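Local coordinates for phosphoribosylaminoimidazole-succinocarboxamide synthase (Ehrlichia chaffeensis str. Arkansas, PDB 3KRE), which catalyses the ATP-dependent joining of L-aspartate to 5-amino-1-(5-phospho-D-ribosyl)imidazole-4-carboxylate, giving SAICAR in de novo purine biosynthesis, at residues L78-I87 with K178-F187; L225-K236 with G249-L257. One frame throughout, in Å; residues are numbered along the deposited sequence.

Contacts 1 and 2 share one apolar layer, and their centres lie about 18 Å apart. Contact 1 packs helix 67-84 on helix 166-189. Contact 2 packs the end of strand 223-227 and the loop that follows it on helix 246-257. Phe187 and Leu257 tie the two together. Leu186 CD1 lies 3.5 Å from Leu257 CD2, and Phe187 CE2 lies 3.7 Å from Leu225 CD2. Leu78 CD2 is 4.0 Å from Leu257 CD1, so all four segments take part. Strand 192-204 backs both contacts. The groups bound at contact 2 are two 1,2-ethanediol molecules, probably from the crystallisation liquor, so they do not define an active site.

Contact 1 of 2, residues L78-I87 with K178-F187; sequences LMKKLIDKGI and KINNILSELF
Helix segments 78-84 and 178-187 pack with their axes 10.4 Å apart at closest and their directions 119° apart, and Leu82 faces Ile179 with 7.1 Å between CA atoms. Leu78 divides its two methyls between two partners. Leu78 CD2 meets Leu186 CD1 at 3.7 Å, while CD1 reaches the far end of the Phe187 ring, at CZ. Leu186 CD2 also rests on Lys81 CB. Leu82 is forked in the same way. Its CD1 meets Ile179 CG2 at about a right angle between the side chains, and Leu82 CD2 lies 3.8 Å from Ile182 CG2. Leu183 CD2 lies 4.1 Å from Leu78 CD2 and from Leu82 CD2.

Ile182 CD1 lies 3.6 Å from Lys85 CB, and the two side chains run past each other in opposite senses. A Schellman motif ends helix 67-84 here, with Gly86 as the C-prime residue at positive phi. Ile87 follows, and its CD1 packs on Ile179 CG1 and on the methylenes of Lys178. The Lys178 chain is extended, with CG anti to the backbone N (chi1 178°). This carries Lys178 NZ to Lys85 O for a 3.1 Å hydrogen bond, with a C=O...N angle of 160°.

Leu194 of strand 192-204 packs on Leu183. The contact is therefore mainly hydrophobic, with lysine methylenes at its margin. Its one cross-segment hydrogen bond joins a lysine ammonium to the carbonyl of Lys85, just past the C-terminal end of helix 67-84, where the helix dipole would probably favour a positive charge.

Contact 2 of 2, residues L225-K236 with G249-L257; sequences LWDISTNKRLDK and GYREVAHKL. With EDO (1,2-ethanediol), chain H; EDO (1,2-ethanediol), chain D.
Leu234 O lies against the backbone of Gly249 without a conventional hydrogen bond. Leu234 O is 3.2 Å from Gly249 C and accepts a CA-H...O contact from Gly249 CA. The absence of a side chain at Gly249 lets the loop come this close: the CA atoms of Leu234 and Gly249 are only 4.2 Å apart. One turn on, Val253 CG2 touches both Leu234 CB, at 3.7 Å, and Leu225 CD1. Leu234 CD2 meets the carboxylate carbon of Glu252, the side chains crossing at about a right angle.

Tyr250 lies alongside Lys236, both pointing the same way. Tyr250 OH reaches Lys236 CA at 3.2 Å, and Asp221 supplies its hydrogen-bond partner. Asp235 turns back to the strand. Its CG sits between the backbone N and the carbonyl carbon (chi1 58°), and from there Asp235 OD1 accepts from Leu225 N at 2.9 Å, the N-H coming from above the carboxylate plane. Its OD2 bonds to Asp237 N and to one 1,2-ethanediol.

The other ethanediol joins the segments, its O1 accepting from Lys232 NZ and donating to Glu252 OE1. Asp227 OD2 accepts from Ser229 OG, Thr230 N and Thr230 OG1, which hold the turn as an Asx motif followed by an ST turn at Thr230. Asp227 OD1 faces Glu252 OE2 and makes a long salt bridge to Lys256 NZ, 3.8 Å away. That lysine also bonds to Val190 O, and its charge probably eases the approach of the two acids.

Helix 246-257 thus sits over the end of strand 223-227 and the loop after it. Tyr250 and Val253 also touch helix 67-84, while Leu225 and Leu234 pack on Ile192 of the adjoining strand 192-204.

Contact 1 of 2, residues L78-I87 with K178-F187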
loop_
_atom_site.group_PDB
_atom_site.type_symbol
_atom_site.label_atom_id
_atom_site.label_comp_id
_atom_site.label_asym_id
_atom_site.label_seq_id
_atom_site.Cartn_x
_atom_site.Cartn_y
_atom_site.Cartn_z
ATOM N N LEU A 78 -9.098 5.909 1.077
ATOM C CA LEU A 78 -8.220 6.193 -0.067
ATOM C C LEU A 78 -8.577 5.378 -1.328
ATOM O O LEU A 78 -8.524 5.911 -2.459
ATOM C CB LEU A 78 -6.749 5.974 0.325
ATOM C CG LEU A 78 -6.211 6.984 1.381
ATOM C CD1 LEU A 78 -4.781 6.623 1.788
ATOM C CD2 LEU A 78 -6.317 8.535 0.996
ATOM N N MET A 79 -9.002 4.131 -1.151
ATOM C CA MET A 79 -9.492 3.354 -2.296
ATOM C C MET A 79 -10.656 4.105 -2.980
ATOM O O MET A 79 -10.673 4.280 -4.194
ATOM C CB MET A 79 -9.968 1.945 -1.862
ATOM C CG MET A 79 -8.858 0.939 -1.458
ATOM S SD MET A 79 -8.139 0.129 -2.892
ATOM C CE MET A 79 -6.722 -0.710 -2.171
ATOM N N LYS A 80 -11.622 4.563 -2.188
ATOM C CA LYS A 80 -12.743 5.292 -2.712
ATOM C C LYS A 80 -12.339 6.606 -3.380
ATOM O O LYS A 80 -12.895 6.938 -4.415
ATOM C CB LYS A 80 -13.784 5.522 -1.613
ATOM C CG LYS A 80 -14.951 6.367 -2.013
ATOM C CD LYS A 80 -15.768 5.731 -3.172
ATOM C CE LYS A 80 -17.172 6.296 -3.231
ATOM N NZ LYS A 80 -17.138 7.763 -3.536
ATOM N N LYS A 81 -11.380 7.341 -2.807
ATOM C CA LYS A 81 -10.836 8.517 -3.484
ATOM C C LYS A 81 -10.234 8.193 -4.842
ATOM O O LYS A 81 -10.400 8.944 -5.801
ATOM C CB LYS A 81 -9.809 9.189 -2.594
ATOM C CG LYS A 81 -10.390 9.905 -1.373
ATOM C CD LYS A 81 -11.377 10.953 -1.795
ATOM C CE LYS A 81 -11.874 11.773 -0.641
ATOM N NZ LYS A 81 -12.339 13.106 -1.140
ATOM N N LEU A 82 -9.565 7.058 -4.934
ATOM C CA LEU A 82 -8.974 6.613 -6.189
ATOM C C LEU A 82 -10.038 6.141 -7.157
ATOM O O LEU A 82 -9.989 6.496 -8.317
ATOM C CB LEU A 82 -7.924 5.535 -5.965
ATOM C CG LEU A 82 -6.678 5.976 -5.186
ATOM C CD1 LEU A 82 -5.783 4.754 -4.884
ATOM C CD2 LEU A 82 -5.889 7.049 -5.974
ATOM N N ILE A 83 -11.031 5.395 -6.673
ATOM C CA ILE A 83 -12.195 5.033 -7.515
ATOM C C ILE A 83 -12.895 6.249 -8.101
ATOM O O ILE A 83 -13.257 6.254 -9.284
ATOM C CB ILE A 83 -13.211 4.219 -6.711
ATOM C CG1 ILE A 83 -12.587 2.857 -6.320
ATOM C CG2 ILE A 83 -14.523 4.026 -7.501
ATOM C CD1 ILE A 83 -13.328 2.168 -5.199
ATOM N N ASP A 84 -13.064 7.297 -7.305
ATOM C CA ASP A 84 -13.670 8.557 -7.764
ATOM C C ASP A 84 -12.936 9.182 -8.923
ATOM O O ASP A 84 -13.545 9.906 -9.683
ATOM C CB ASP A 84 -13.736 9.617 -6.659
ATOM C CG ASP A 84 -14.648 9.248 -5.524
ATOM O OD1 ASP A 84 -15.441 8.261 -5.667
ATOM O OD2 ASP A 84 -14.538 9.937 -4.455
ATOM N N LYS A 85 -11.638 8.934 -9.060
ATOM C CA LYS A 85 -10.856 9.416 -10.206
ATOM C C LYS A 85 -10.660 8.380 -11.305
ATOM O O LYS A 85 -9.871 8.608 -12.201
ATOM C CB LYS A 85 -9.459 9.909 -9.764
ATOM C CG LYS A 85 -9.473 10.960 -8.710
ATOM C CD LYS A 85 -9.947 12.280 -9.258
ATOM C CE LYS A 85 -9.652 13.417 -8.270
ATOM N NZ LYS A 85 -10.396 14.668 -8.590
ATOM N N GLY A 86 -11.372 7.258 -11.240
ATOM C CA GLY A 86 -11.386 6.277 -12.291
ATOM C C GLY A 86 -10.375 5.154 -12.172
ATOM O O GLY A 86 -10.199 4.376 -13.114
ATOM N N ILE A 87 -9.723 5.057 -11.027
ATOM C CA ILE A 87 -8.827 3.932 -10.778
ATOM C C ILE A 87 -9.657 2.687 -10.419
ATOM O O ILE A 87 -10.587 2.772 -9.596
ATOM C CB ILE A 87 -7.832 4.236 -9.635
ATOM C CG1 ILE A 87 -6.991 5.508 -9.929
ATOM C CG2 ILE A 87 -6.956 3.031 -9.383
ATOM C CD1 ILE A 87 -6.053 5.465 -11.183
ATOM N N LYS A 178 -0.370 8.069 -11.823
ATOM C CA LYS A 178 -1.653 8.758 -11.649
ATOM C C LYS A 178 -2.079 8.656 -10.170
ATOM O O LYS A 178 -2.495 9.654 -9.562
ATOM C CB LYS A 178 -2.729 8.171 -12.576
ATOM C CG LYS A 178 -4.143 8.790 -12.444
ATOM C CD LYS A 178 -5.124 8.314 -13.590
ATOM C CE LYS A 178 -6.619 8.657 -13.235
ATOM N NZ LYS A 178 -7.609 8.178 -14.248
ATOM N N ILE A 179 -1.935 7.469 -9.614
ATOM C CA ILE A 179 -2.238 7.233 -8.194
ATOM C C ILE A 179 -1.352 8.127 -7.334
ATOM O O ILE A 179 -1.823 8.736 -6.361
ATOM C CB ILE A 179 -2.109 5.715 -7.830
ATOM C CG1 ILE A 179 -3.239 4.927 -8.481
ATOM C CG2 ILE A 179 -2.126 5.508 -6.276
ATOM C CD1 ILE A 179 -3.016 3.413 -8.601
ATOM N N ASN A 180 -0.060 8.210 -7.674
ATOM C CA ASN A 180 0.847 9.090 -6.958
ATOM C C ASN A 180 0.330 10.535 -6.996
ATOM O O ASN A 180 0.290 11.212 -5.978
ATOM C CB ASN A 180 2.253 8.999 -7.545
ATOM C CG ASN A 180 3.290 9.835 -6.764
ATOM O OD1 ASN A 180 3.236 9.941 -5.536
ATOM N ND2 ASN A 180 4.243 10.433 -7.497
ATOM N N ASN A 181 -0.066 11.015 -8.170
ATOM C CA ASN A 181 -0.567 12.387 -8.262
ATOM C C ASN A 181 -1.804 12.611 -7.400
ATOM O O ASN A 181 -1.873 13.594 -6.678
ATOM C CB ASN A 181 -0.917 12.754 -9.689
ATOM C CG ASN A 181 0.307 12.875 -10.567
ATOM O OD1 ASN A 181 1.414 13.092 -10.076
ATOM N ND2 ASN A 181 0.107 12.767 -11.887
ATOM N N ILE A 182 -2.767 11.711 -7.503
ATOM C CA ILE A 182 -4.012 11.815 -6.716
ATOM C C ILE A 182 -3.763 11.791 -5.209
ATOM O O ILE A 182 -4.207 12.692 -4.447
ATOM C CB ILE A 182 -5.008 10.698 -7.070
ATOM C CG1 ILE A 182 -5.405 10.777 -8.564
ATOM C CG2 ILE A 182 -6.226 10.795 -6.141
ATOM C CD1 ILE A 182 -5.980 9.438 -9.095
ATOM N N LEU A 183 -3.025 10.777 -4.763
ATOM C CA LEU A 183 -2.700 10.663 -3.330
ATOM C C LEU A 183 -1.830 11.815 -2.836
ATOM O O LEU A 183 -2.035 12.316 -1.727
ATOM C CB LEU A 183 -2.010 9.328 -3.026
ATOM C CG LEU A 183 -2.784 8.042 -3.273
ATOM C CD1 LEU A 183 -1.977 6.794 -2.884
ATOM C CD2 LEU A 183 -4.104 8.077 -2.470
ATOM N N SER A 184 -0.834 12.216 -3.632
ATOM C CA SER A 184 0.043 13.314 -3.226
ATOM C C SER A 184 -0.758 14.580 -2.989
ATOM O O SER A 184 -0.542 15.286 -2.024
ATOM C CB SER A 184 1.152 13.594 -4.264
ATOM O OG SER A 184 2.090 12.568 -4.244
ATOM N N GLU A 185 -1.718 14.838 -3.851
ATOM C CA GLU A 185 -2.516 16.048 -3.753
ATOM C C GLU A 185 -3.443 15.989 -2.535
ATOM O O GLU A 185 -3.557 16.943 -1.752
ATOM C CB GLU A 185 -3.310 16.272 -5.044
ATOM C CG GLU A 185 -4.253 17.464 -4.957
ATOM C CD GLU A 185 -4.811 17.919 -6.301
ATOM O OE1 GLU A 185 -4.052 17.979 -7.301
ATOM O OE2 GLU A 185 -6.013 18.266 -6.335
ATOM N N LEU A 186 -4.059 14.850 -2.333
ATOM C CA LEU A 186 -5.029 14.787 -1.254
ATOM C C LEU A 186 -4.314 14.856 0.104
ATOM O O LEU A 186 -4.791 15.548 1.005
ATOM C CB LEU A 186 -5.967 13.604 -1.449
ATOM C CG LEU A 186 -5.627 12.226 -1.073
ATOM C CD1 LEU A 186 -5.835 12.115 0.433
ATOM C CD2 LEU A 186 -6.546 11.260 -1.907
ATOM N N PHE A 187 -3.129 14.258 0.207
ATOM C CA PHE A 187 -2.341 14.368 1.426
ATOM C C PHE A 187 -1.799 15.780 1.623
ATOM O O PHE A 187 -1.853 16.322 2.717
ATOM C CB PHE A 187 -1.206 13.339 1.451
ATOM C CG PHE A 187 -1.635 11.965 1.886
ATOM C CD1 PHE A 187 -2.200 11.758 3.133
ATOM C CD2 PHE A 187 -1.447 10.872 1.066
ATOM C CE1 PHE A 187 -2.569 10.473 3.554
ATOM C CE2 PHE A 187 -1.799 9.606 1.499
ATOM C CZ PHE A 187 -2.374 9.420 2.719
#

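Contact 2 of 2, residues L225-K236 with G249-L257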
loop_
_atom_site.group_PDB
_atom_site.type_symbol
_atom_site.label_atom_id
_atom_site.label_comp_id
_atom_site.label_asym_id
_atom_site.label_seq_id
_atom_site.Cartn_x
_atom_site.Cartn_y
_atom_site.Cartn_z
ATOM N N LEU A 225 4.694 8.859 5.158
ATOM C CA LEU A 225 3.809 10.045 5.285
ATOM C C LEU A 225 4.435 10.956 6.301
ATOM O O LEU A 225 4.560 10.581 7.454
ATOM C CB LEU A 225 2.422 9.623 5.779
ATOM C CG LEU A 225 1.630 8.723 4.846
ATOM C CD1 LEU A 225 0.328 8.144 5.526
ATOM C CD2 LEU A 225 1.295 9.364 3.466
ATOM N N TRP A 226 4.853 12.145 5.883
ATOM C CA TRP A 226 5.491 13.073 6.818
ATOM C C TRP A 226 4.656 14.333 6.943
ATOM O O TRP A 226 4.195 14.866 5.960
ATOM C CB TRP A 226 6.883 13.505 6.346
ATOM C CG TRP A 226 7.902 12.406 6.227
ATOM C CD1 TRP A 226 7.743 11.095 6.556
ATOM C CD2 TRP A 226 9.235 12.540 5.748
ATOM N NE1 TRP A 226 8.887 10.396 6.307
ATOM C CE2 TRP A 226 9.825 11.258 5.799
ATOM C CE3 TRP A 226 9.990 13.615 5.253
ATOM C CZ2 TRP A 226 11.130 11.015 5.377
ATOM C CZ3 TRP A 226 11.306 13.374 4.850
ATOM C CH2 TRP A 226 11.855 12.078 4.904
ATOM N N ASP A 227 4.492 14.822 8.161
ATOM C CA ASP A 227 3.874 16.093 8.390
ATOM C C ASP A 227 4.725 17.169 7.697
ATOM O O ASP A 227 5.959 17.210 7.826
ATOM C CB ASP A 227 3.772 16.355 9.895
ATOM C CG ASP A 227 3.146 17.700 10.185
ATOM O OD1 ASP A 227 1.954 17.804 9.912
ATOM O OD2 ASP A 227 3.872 18.630 10.590
ATOM N N ILE A 228 4.086 18.032 6.919
ATOM C CA ILE A 228 4.849 18.982 6.079
ATOM C C ILE A 228 5.635 20.027 6.908
ATOM O O ILE A 228 6.812 20.326 6.624
ATOM C CB ILE A 228 3.916 19.663 5.039
ATOM C CG1 ILE A 228 3.688 18.690 3.878
ATOM C CG2 ILE A 228 4.505 20.987 4.528
ATOM C CD1 ILE A 228 2.588 19.104 2.892
ATOM N N SER A 229 5.001 20.551 7.934
ATOM C CA SER A 229 5.600 21.615 8.723
ATOM C C SER A 229 6.798 21.157 9.595
ATOM O O SER A 229 7.752 21.929 9.784
ATOM C CB SER A 229 4.520 22.283 9.581
ATOM O OG SER A 229 4.026 21.392 10.569
ATOM N N THR A 230 6.758 19.920 10.105
ATOM C CA THR A 230 7.749 19.430 11.093
ATOM C C THR A 230 8.634 18.309 10.570
ATOM O O THR A 230 9.649 17.983 11.180
ATOM C CB THR A 230 7.047 18.860 12.295
ATOM O OG1 THR A 230 6.125 17.849 11.854
ATOM C CG2 THR A 230 6.271 19.939 12.984
ATOM N N ASN A 231 8.243 17.716 9.450
ATOM C CA ASN A 231 8.845 16.479 8.989
ATOM C C ASN A 231 8.664 15.318 9.952
ATOM O O ASN A 231 9.385 14.365 9.842
ATOM C CB ASN A 231 10.347 16.641 8.706
ATOM C CG ASN A 231 10.619 17.560 7.553
ATOM O OD1 ASN A 231 11.488 18.420 7.638
ATOM N ND2 ASN A 231 9.875 17.383 6.469
ATOM N N LYS A 232 7.697 15.380 10.864
ATOM C CA LYS A 232 7.382 14.215 11.690
ATOM C C LYS A 232 6.861 13.083 10.811
ATOM O O LYS A 232 6.023 13.297 9.969
ATOM C CB LYS A 232 6.302 14.553 12.662
ATOM C CG LYS A 232 6.188 13.617 13.817
ATOM C CD LYS A 232 5.746 14.417 15.036
ATOM C CE LYS A 232 5.481 13.522 16.185
ATOM N NZ LYS A 232 4.464 14.129 17.068
ATOM N N ARG A 233 7.371 11.893 11.040
ATOM C CA ARG A 233 6.918 10.679 10.350
ATOM C C ARG A 233 5.650 10.205 11.003
ATOM O O ARG A 233 5.576 10.149 12.238
ATOM C CB ARG A 233 7.997 9.609 10.451
ATOM C CG ARG A 233 9.350 10.064 9.924
ATOM C CD ARG A 233 10.312 8.887 9.737
ATOM N NE ARG A 233 11.667 9.322 9.389
ATOM C CZ ARG A 233 12.427 8.867 8.385
ATOM N NH1 ARG A 233 12.012 7.911 7.574
ATOM N NH2 ARG A 233 13.642 9.382 8.210
ATOM N N LEU A 234 4.645 9.859 10.198
ATOM C CA LEU A 234 3.341 9.456 10.708
ATOM C C LEU A 234 3.069 7.961 10.528
ATOM O O LEU A 234 2.120 7.429 11.107
ATOM C CB LEU A 234 2.249 10.246 10.014
ATOM C CG LEU A 234 2.395 11.741 10.213
ATOM C CD1 LEU A 234 1.348 12.425 9.370
ATOM C CD2 LEU A 234 2.324 12.133 11.699
ATOM N N ASP A 235 3.951 7.298 9.786
ATOM C CA ASP A 235 3.666 5.975 9.236
ATOM C C ASP A 235 4.407 4.870 10.014
ATOM O O ASP A 235 4.970 5.120 11.083
ATOM C CB ASP A 235 4.078 5.969 7.776
ATOM C CG ASP A 235 5.530 6.316 7.582
ATOM O OD1 ASP A 235 5.842 7.526 7.437
ATOM O OD2 ASP A 235 6.368 5.380 7.565
ATOM N N LYS A 236 4.459 3.678 9.417
ATOM C CA LYS A 236 5.133 2.496 9.971
ATOM C C LYS A 236 6.610 2.731 10.359
ATOM O O LYS A 236 7.128 2.031 11.217
ATOM C CB LYS A 236 5.036 1.364 8.948
ATOM C CG LYS A 236 5.718 0.089 9.309
ATOM C CD LYS A 236 5.238 -1.018 8.373
ATOM C CE LYS A 236 6.013 -2.266 8.613
ATOM N NZ LYS A 236 5.515 -3.421 7.823
ATOM N N GLY A 249 0.495 8.394 15.335
ATOM C CA GLY A 249 0.785 8.808 13.945
ATOM C C GLY A 249 -0.295 8.316 13.009
ATOM O O GLY A 249 -0.820 9.062 12.220
ATOM N N TYR A 250 -0.683 7.052 13.142
ATOM C CA TYR A 250 -1.729 6.492 12.276
ATOM C C TYR A 250 -3.050 7.219 12.527
ATOM O O TYR A 250 -3.791 7.486 11.585
ATOM C CB TYR A 250 -1.936 5.006 12.535
ATOM C CG TYR A 250 -0.838 4.078 12.039
ATOM C CD1 TYR A 250 -1.158 2.937 11.329
ATOM C CD2 TYR A 250 0.509 4.355 12.241
ATOM C CE1 TYR A 250 -0.165 2.060 10.857
ATOM C CE2 TYR A 250 1.514 3.480 11.767
ATOM C CZ TYR A 250 1.156 2.326 11.111
ATOM O OH TYR A 250 2.137 1.482 10.645
ATOM N N ARG A 251 -3.329 7.549 13.784
ATOM C CA ARG A 251 -4.553 8.283 14.114
ATOM C C ARG A 251 -4.534 9.703 13.574
ATOM O O ARG A 251 -5.555 10.215 13.100
ATOM C CB ARG A 251 -4.820 8.322 15.618
ATOM C CG ARG A 251 -6.289 8.571 15.940
ATOM C CD ARG A 251 -6.534 8.624 17.434
ATOM N NE ARG A 251 -6.394 7.289 18.031
ATOM C CZ ARG A 251 -5.479 6.922 18.923
ATOM N NH1 ARG A 251 -4.571 7.779 19.387
ATOM N NH2 ARG A 251 -5.490 5.681 19.376
ATOM N N GLU A 252 -3.378 10.351 13.615
ATOM C CA GLU A 252 -3.269 11.661 12.968
ATOM C C GLU A 252 -3.614 11.605 11.473
ATOM O O GLU A 252 -4.329 12.486 10.947
ATOM C CB GLU A 252 -1.862 12.237 13.199
ATOM C CG GLU A 252 -1.564 13.591 12.532
ATOM C CD GLU A 252 -0.291 14.297 13.045
ATOM O OE1 GLU A 252 0.186 13.986 14.172
ATOM O OE2 GLU A 252 0.201 15.208 12.342
ATOM N N VAL A 253 -3.114 10.583 10.775
ATOM C CA VAL A 253 -3.414 10.443 9.353
ATOM C C VAL A 253 -4.944 10.267 9.209
ATOM O O VAL A 253 -5.594 10.947 8.384
ATOM C CB VAL A 253 -2.682 9.250 8.712
ATOM C CG1 VAL A 253 -3.155 9.026 7.227
ATOM C CG2 VAL A 253 -1.164 9.447 8.805
ATOM N N ALA A 254 -5.521 9.382 10.016
ATOM C CA ALA A 254 -6.971 9.167 9.941
ATOM C C ALA A 254 -7.780 10.426 10.221
ATOM O O ALA A 254 -8.778 10.719 9.535
ATOM C CB ALA A 254 -7.410 8.055 10.860
ATOM N N HIS A 255 -7.368 11.168 11.230
ATOM C CA HIS A 255 -8.072 12.385 11.566
ATOM C C HIS A 255 -8.007 13.418 10.493
ATOM O O HIS A 255 -9.017 14.030 10.165
ATOM C CB HIS A 255 -7.545 12.972 12.857
ATOM C CG HIS A 255 -7.926 12.191 14.063
ATOM N ND1 HIS A 255 -7.326 12.373 15.288
ATOM C CD2 HIS A 255 -8.865 11.230 14.238
ATOM C CE1 HIS A 255 -7.869 11.546 16.164
ATOM N NE2 HIS A 255 -8.816 10.851 15.554
ATOM N N LYS A 256 -6.802 13.664 9.978
ATOM C CA LYS A 256 -6.604 14.662 8.912
ATOM C C LYS A 256 -7.328 14.295 7.627
ATOM O O LYS A 256 -7.839 15.178 6.930
ATOM C CB LYS A 256 -5.120 14.834 8.640
ATOM C CG LYS A 256 -4.454 15.595 9.764
ATOM C CD LYS A 256 -3.015 15.894 9.436
ATOM C CE LYS A 256 -2.638 17.263 9.979
ATOM N NZ LYS A 256 -1.765 17.905 9.030
ATOM N N LEU A 257 -7.422 12.998 7.326
ATOM C CA LEU A 257 -8.195 12.538 6.197
ATOM C C LEU A 257 -9.726 12.550 6.413
ATOM O O LEU A 257 -10.491 12.483 5.423
ATOM C CB LEU A 257 -7.756 11.126 5.798
ATOM C CG LEU A 257 -6.380 11.017 5.149
ATOM C CD1 LEU A 257 -6.079 9.555 4.843
ATOM C CD2 LEU A 257 -6.309 11.797 3.849
HETATM C C1 EDO H . 2.424 11.755 15.130
HETATM O O1 EDO H . 2.606 13.157 15.389
HETATM C C2 EDO H . 2.917 10.847 16.254
HETATM O O2 EDO H . 2.490 11.376 17.523
HETATM C C1 EDO D . 5.672 1.687 4.490
HETATM O O1 EDO D . 6.999 1.403 4.112
HETATM C C2 EDO D . 5.589 3.038 5.189
HETATM O O2 EDO D . 6.462 3.077 6.296
#